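PDB 4IX8: tyrosine aminotransferase from Leishmania infantum, which probably uses pyridoxal 5'-phosphate to transfer the amino group of tyrosine to 2-oxoglutarate. Local coordinates for residues 163-168 and 184-189. Sequence-based numbering, arbitrary orientation.
Sequences NILVCA and ECRYYY
Tyr188 folds its ring back over the backbone of 163-168: its CG sits between backbone N and carbonyl carbon (chi1 63°), and Cys167 CA lies 3.6 Å from the Tyr188 ring centroid in a CH-pi contact over one face. This is the tightly packed part, with Tyr188 CE2 3.2 Å from Cys167 N; Leu165 CB packs near the ring, and the hydroxyl of buried Tyr188 is hydrogen-bonded to Val215 O. The strands run parallel, joined by five backbone hydrogen bonds, from Ile164 N to Glu184 O (3.0 Å) through to Ala168 N to Tyr188 O (2.9 Å). On the opposite face of the sheet Ala168 CB rests over the Tyr187 ring, while Val166 CG2 meets Cys185 SG at 3.7 Å. The Asn163 amide stacks on the Arg186 guanidinium, planes 16° apart; Asp208 binds both groups, and Thr211 holds Asn163 OD1. Within its own strand Arg186 grips the Glu184 carboxylate side-on from above its plane, NE in a salt bridge to OE2 (2.9 Å) and NH2 hydrogen-bonded to OE1. Exposed Glu184 and Tyr189 form the looser, solvent side, Tyr189 CE1 meeting Ala168 CB obliquely. Helix 173-181 links the strands in a beta-alpha-beta crossover and packs on the face of Ile164, Val166, Cys185 and Tyr187; strand 211-217 flanks 163-168 across from 184-189.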
loop_
_atom_site.group_PDB
_atom_site.type_symbol
_atom_site.label_atom_id
_atom_site.label_comp_id
_atom_site.label_asym_id
_atom_site.label_seq_id
_atom_site.Cartn_x
_atom_site.Cartn_y
_atom_site.Cartn_z
ATOM N N ASN A 163 -4.310 17.940 15.125
ATOM C CA ASN A 163 -2.938 18.182 14.698
ATOM C C ASN A 163 -1.938 17.225 15.347
ATOM O O ASN A 163 -2.235 16.650 16.375
ATOM C CB ASN A 163 -2.569 19.629 14.992
ATOM C CG ASN A 163 -2.509 19.944 16.502
ATOM O OD1 ASN A 163 -1.475 19.724 17.159
ATOM N ND2 ASN A 163 -3.588 20.558 17.034
ATOM N N ILE A 164 -0.783 17.018 14.704
ATOM C CA ILE A 164 0.349 16.306 15.312
ATOM C C ILE A 164 1.617 17.136 15.192
ATOM O O ILE A 164 1.722 17.980 14.304
ATOM C CB ILE A 164 0.612 14.932 14.685
ATOM C CG1 ILE A 164 0.755 15.044 13.173
ATOM C CG2 ILE A 164 -0.517 13.975 15.001
ATOM C CD1 ILE A 164 1.252 13.748 12.565
ATOM N N LEU A 165 2.553 16.919 16.118
ATOM C CA LEU A 165 3.823 17.609 16.123
ATOM C C LEU A 165 4.793 16.744 15.375
ATOM O O LEU A 165 5.018 15.609 15.763
ATOM C CB LEU A 165 4.325 17.900 17.548
ATOM C CG LEU A 165 3.406 18.791 18.400
ATOM C CD1 LEU A 165 4.076 19.195 19.693
ATOM C CD2 LEU A 165 3.029 20.009 17.692
ATOM N N VAL A 166 5.342 17.290 14.288
ATOM C CA VAL A 166 6.285 16.580 13.399
ATOM C C VAL A 166 7.567 17.400 13.214
ATOM O O VAL A 166 7.505 18.628 13.075
ATOM C CB VAL A 166 5.708 16.336 12.033
ATOM C CG1 VAL A 166 6.681 15.516 11.179
ATOM C CG2 VAL A 166 4.344 15.633 12.155
ATOM N N CYS A 167 8.726 16.748 13.259
ATOM C CA CYS A 167 9.983 17.453 13.040
ATOM C C CYS A 167 10.026 18.049 11.636
ATOM O O CYS A 167 9.433 17.514 10.708
ATOM C CB CYS A 167 11.170 16.526 13.272
ATOM S SG CYS A 167 10.967 15.069 12.271
ATOM N N ALA A 168 10.742 19.163 11.499
ATOM C CA ALA A 168 11.147 19.724 10.195
ATOM C C ALA A 168 12.624 20.042 10.334
ATOM O O ALA A 168 13.014 20.678 11.293
ATOM C CB ALA A 168 10.388 20.971 9.834
ATOM N N GLU A 184 -3.595 18.450 10.632
ATOM C CA GLU A 184 -2.563 19.466 10.529
ATOM C C GLU A 184 -1.222 18.891 10.961
ATOM O O GLU A 184 -1.108 18.360 12.076
ATOM C CB GLU A 184 -2.858 20.689 11.390
ATOM C CG GLU A 184 -1.769 21.750 11.306
ATOM C CD GLU A 184 -1.954 22.880 12.322
ATOM O OE1 GLU A 184 -3.089 23.105 12.844
ATOM O OE2 GLU A 184 -0.936 23.540 12.651
ATOM N N CYS A 185 -0.228 19.037 10.077
ATOM C CA CYS A 185 1.201 18.760 10.349
ATOM C C CYS A 185 1.828 20.001 10.933
ATOM O O CYS A 185 2.053 20.996 10.255
ATOM C CB CYS A 185 1.926 18.351 9.075
ATOM S SG CYS A 185 3.652 17.820 9.310
ATOM N N ARG A 186 1.998 19.984 12.239
ATOM C CA ARG A 186 2.472 21.149 12.962
ATOM C C ARG A 186 3.938 20.915 13.273
ATOM O O ARG A 186 4.295 20.042 14.073
ATOM C CB ARG A 186 1.663 21.407 14.236
ATOM C CG ARG A 186 2.041 22.699 14.948
ATOM C CD ARG A 186 0.997 23.059 16.040
ATOM N NE ARG A 186 -0.352 23.300 15.506
ATOM C CZ ARG A 186 -1.440 23.539 16.251
ATOM N NH1 ARG A 186 -1.383 23.544 17.571
ATOM N NH2 ARG A 186 -2.606 23.738 15.661
ATOM N N TYR A 187 4.772 21.661 12.574
ATOM C CA TYR A 187 6.202 21.485 12.631
ATOM C C TYR A 187 6.810 22.011 13.881
ATOM O O TYR A 187 6.543 23.163 14.252
ATOM C CB TYR A 187 6.845 22.192 11.453
ATOM C CG TYR A 187 6.722 21.468 10.136
ATOM C CD1 TYR A 187 7.003 20.119 10.026
ATOM C CD2 TYR A 187 6.365 22.149 8.999
ATOM C CE1 TYR A 187 6.926 19.474 8.785
ATOM C CE2 TYR A 187 6.273 21.516 7.782
ATOM C CZ TYR A 187 6.558 20.197 7.668
ATOM O OH TYR A 187 6.471 19.627 6.418
ATOM N N TYR A 188 7.657 21.206 14.518
ATOM C CA TYR A 188 8.658 21.758 15.455
ATOM C C TYR A 188 10.022 21.650 14.722
ATOM O O TYR A 188 10.185 20.781 13.858
ATOM C CB TYR A 188 8.641 21.028 16.808
ATOM C CG TYR A 188 9.007 19.595 16.675
ATOM C CD1 TYR A 188 10.336 19.211 16.647
ATOM C CD2 TYR A 188 8.044 18.620 16.507
ATOM C CE1 TYR A 188 10.695 17.900 16.488
ATOM C CE2 TYR A 188 8.398 17.293 16.345
ATOM C CZ TYR A 188 9.729 16.951 16.348
ATOM O OH TYR A 188 10.125 15.656 16.189
ATOM N N TYR A 189 10.992 22.507 15.033
ATOM C CA TYR A 189 12.191 22.601 14.193
ATOM C C TYR A 189 13.363 21.869 14.834
ATOM O O TYR A 189 13.475 21.756 16.058
ATOM C CB TYR A 189 12.500 24.099 13.863
ATOM C CG TYR A 189 11.420 24.596 12.905
ATOM C CD1 TYR A 189 11.463 24.269 11.553
ATOM C CD2 TYR A 189 10.293 25.281 13.366
ATOM C CE1 TYR A 189 10.423 24.641 10.661
ATOM C CE2 TYR A 189 9.241 25.667 12.482
ATOM C CZ TYR A 189 9.320 25.347 11.127
ATOM O OH TYR A 189 8.317 25.712 10.219
#